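Local atomic coordinates of acyl-CoA dehydrogenase FadE3 (Mycobacterium smegmatis, PDB entry 4IV6), a protein that belongs to the acyl-CoA dehydrogenase family of flavoproteins and is modelled here with dihydroflavine-adenine dinucleotide bound. Residues G54-E59 and G91-S96. Sequence-based numbering, arbitrary orientation.
Sequences GLAIPE and GHTVVS
Ala56 and Ile57 rest on the face of the helix that carries Thr93 and Ser96. The CB of Ala56 points at the helix, whose backbone comes near (Ala56 CA to Thr93 CA 6.4 Å), so a single methyl is enough to meet Thr93, CB to CG2 at 3.9 Å. With chi1 -48°, OG1 of Thr93 lies anti to the carbonyl carbon and bonds to Met89 O and Tyr71 OH, while the other branch, CG2, is turned to the loop. Ile57 reaches further: its extended CG1-CD1 arm (chi2 174°) runs alongside Ser96, bringing CD1 to 3.5 Å from Ser96 OG. Ser96 OG folds back on its own helix and bonds to His92 O at 3.0 Å from above the carbonyl plane, while Ser96 N reaches the same oxygen from the opposite face; a small serine can thus satisfy its polar end beside an aliphatic neighbour. One water accepts from Ala56 N (2.9 Å) and donates weakly to Ser96 OG, linking turn and helix. Ala56 and Ile57 end a type I turn begun at Gly54. Within the N-terminal helical domain, this loop between helices 41-50 and 68-81 lies against helix 83-102, with Ile57 also packed on Leu112, Met115 and Ala116 of helix 105-116.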
ATOM      1  N   GLY B  54       0.146 -19.570 -34.387  1.00 19.12           N
ATOM      2  CA  GLY B  54       0.810 -20.873 -34.459  1.00 19.59           C
ATOM      3  C   GLY B  54       1.996 -20.983 -33.520  1.00 20.07           C
ATOM      4  O   GLY B  54       2.782 -21.915 -33.608  1.00 20.98           O
ATOM      5  N   LEU B  55       2.130 -20.037 -32.593  1.00 20.37           N
ATOM      6  CA  LEU B  55       3.302 -19.993 -31.705  1.00 20.90           C
ATOM      7  C   LEU B  55       3.442 -21.203 -30.790  1.00 20.54           C
ATOM      8  O   LEU B  55       4.520 -21.468 -30.299  1.00 20.36           O
ATOM      9  CB  LEU B  55       3.291 -18.726 -30.841  1.00 21.36           C
ATOM     10  CG  LEU B  55       3.495 -17.400 -31.566  1.00 22.21           C
ATOM     11  CD1 LEU B  55       3.186 -16.248 -30.637  1.00 22.60           C
ATOM     12  CD2 LEU B  55       4.897 -17.280 -32.102  1.00 22.89           C
ATOM     13  N   ALA B  56       2.356 -21.912 -30.518  1.00 20.17           N
ATOM     14  CA  ALA B  56       2.452 -23.104 -29.696  1.00 20.98           C
ATOM     15  C   ALA B  56       2.236 -24.418 -30.482  1.00 21.28           C
ATOM     16  O   ALA B  56       2.076 -25.471 -29.885  1.00 22.04           O
ATOM     17  CB  ALA B  56       1.472 -23.011 -28.537  1.00 20.71           C
ATOM     18  N   ILE B  57       2.270 -24.355 -31.805  1.00 21.08           N
ATOM     19  CA  ILE B  57       1.894 -25.511 -32.637  1.00 21.68           C
ATOM     20  C   ILE B  57       3.105 -26.046 -33.415  1.00 22.97           C
ATOM     21  O   ILE B  57       3.573 -25.409 -34.361  1.00 22.77           O
ATOM     22  CB  ILE B  57       0.726 -25.158 -33.595  1.00 21.18           C
ATOM     23  CG1 ILE B  57      -0.520 -24.786 -32.777  1.00 20.70           C
ATOM     24  CG2 ILE B  57       0.419 -26.325 -34.519  1.00 21.50           C
ATOM     25  CD1 ILE B  57      -1.691 -24.295 -33.605  1.00 20.56           C
ATOM     26  N   PRO B  58       3.614 -27.226 -33.019  1.00 24.65           N
ATOM     27  CA  PRO B  58       4.814 -27.773 -33.651  1.00 26.64           C
ATOM     28  C   PRO B  58       4.511 -28.531 -34.929  1.00 28.30           C
ATOM     29  O   PRO B  58       3.352 -28.751 -35.267  1.00 27.24           O
ATOM     30  CB  PRO B  58       5.320 -28.754 -32.607  1.00 26.77           C
ATOM     31  CG  PRO B  58       4.050 -29.307 -32.063  1.00 26.55           C
ATOM     32  CD  PRO B  58       3.089 -28.145 -32.002  1.00 25.12           C
ATOM     33  N   GLU B  59       5.573 -28.929 -35.627  1.00 29.96           N
ATOM     34  CA  GLU B  59       5.463 -29.845 -36.753  1.00 31.94           C
ATOM     35  C   GLU B  59       4.971 -31.177 -36.218  1.00 31.46           C
ATOM     36  O   GLU B  59       5.282 -31.537 -35.104  1.00 31.22           O
ATOM     37  CB  GLU B  59       6.820 -30.061 -37.413  1.00 34.52           C
ATOM     38  CG  GLU B  59       7.478 -28.806 -37.948  1.00 35.84           C
ATOM     39  CD  GLU B  59       8.849 -29.096 -38.529  1.00 39.20           C
ATOM     40  OE1 GLU B  59       9.141 -30.273 -38.821  1.00 42.70           O
ATOM     41  OE2 GLU B  59       9.643 -28.154 -38.685  1.00 41.34           O
ATOM     42  N   GLY B  91      -6.639 -17.192 -25.532  1.00 16.40           N
ATOM     43  CA  GLY B  91      -7.450 -18.404 -25.549  1.00 16.07           C
ATOM     44  C   GLY B  91      -7.136 -19.373 -26.681  1.00 15.75           C
ATOM     45  O   GLY B  91      -7.173 -20.588 -26.490  1.00 15.57           O
ATOM     46  N   HIS B  92      -6.812 -18.845 -27.861  1.00 15.60           N
ATOM     47  CA  HIS B  92      -6.428 -19.668 -28.998  1.00 15.28           C
ATOM     48  C   HIS B  92      -5.189 -20.478 -28.666  1.00 15.66           C
ATOM     49  O   HIS B  92      -5.113 -21.668 -28.946  1.00 15.39           O
ATOM     50  CB  HIS B  92      -6.184 -18.771 -30.208  1.00 15.50           C
ATOM     51  CG  HIS B  92      -5.721 -19.479 -31.432  1.00 16.03           C
ATOM     52  ND1 HIS B  92      -6.583 -19.899 -32.427  1.00 16.52           N
ATOM     53  CD2 HIS B  92      -4.473 -19.769 -31.868  1.00 16.33           C
ATOM     54  CE1 HIS B  92      -5.887 -20.455 -33.403  1.00 16.99           C
ATOM     55  NE2 HIS B  92      -4.600 -20.376 -33.092  1.00 17.07           N
ATOM     56  N   THR B  93      -4.214 -19.841 -28.042  1.00 15.57           N
ATOM     57  CA  THR B  93      -3.011 -20.556 -27.592  1.00 16.05           C
ATOM     58  C   THR B  93      -3.329 -21.659 -26.557  1.00 16.10           C
ATOM     59  O   THR B  93      -2.809 -22.781 -26.622  1.00 16.34           O
ATOM     60  CB  THR B  93      -1.982 -19.582 -26.992  1.00 16.05           C
ATOM     61  OG1 THR B  93      -1.802 -18.448 -27.874  1.00 16.05           O
ATOM     62  CG2 THR B  93      -0.669 -20.281 -26.783  1.00 16.56           C
ATOM     63  N   VAL B  94      -4.178 -21.334 -25.605  1.00 15.53           N
ATOM     64  CA  VAL B  94      -4.548 -22.303 -24.588  1.00 15.99           C
ATOM     65  C   VAL B  94      -5.218 -23.508 -25.254  1.00 16.21           C
ATOM     66  O   VAL B  94      -4.884 -24.639 -24.934  1.00 16.32           O
ATOM     67  CB  VAL B  94      -5.434 -21.665 -23.507  1.00 16.21           C
ATOM     68  CG1 VAL B  94      -5.930 -22.707 -22.534  1.00 16.65           C
ATOM     69  CG2 VAL B  94      -4.649 -20.584 -22.755  1.00 16.64           C
ATOM     70  N   VAL B  95      -6.127 -23.270 -26.209  1.00 15.86           N
ATOM     71  CA  VAL B  95      -6.786 -24.392 -26.896  1.00 16.18           C
ATOM     72  C   VAL B  95      -5.771 -25.199 -27.690  1.00 16.70           C
ATOM     73  O   VAL B  95      -5.845 -26.441 -27.701  1.00 16.97           O
ATOM     74  CB  VAL B  95      -7.934 -23.950 -27.834  1.00 15.84           C
ATOM     75  CG1 VAL B  95      -8.504 -25.141 -28.593  1.00 16.11           C
ATOM     76  CG2 VAL B  95      -9.024 -23.256 -27.048  1.00 15.59           C
ATOM     77  N   SER B  96      -4.834 -24.511 -28.364  1.00 17.15           N
ATOM     78  CA  SER B  96      -3.761 -25.183 -29.073  1.00 17.52           C
ATOM     79  C   SER B  96      -3.060 -26.160 -28.133  1.00 18.38           C
ATOM     80  O   SER B  96      -2.834 -27.315 -28.471  1.00 18.51           O
ATOM     81  CB  SER B  96      -2.741 -24.192 -29.677  1.00 17.85           C
ATOM     82  OG  SER B  96      -3.309 -23.321 -30.640  1.00 17.66           O
TER
HETATM   83  O   HOH W   1      -0.498 -21.444 -31.083  1.00 19.42           O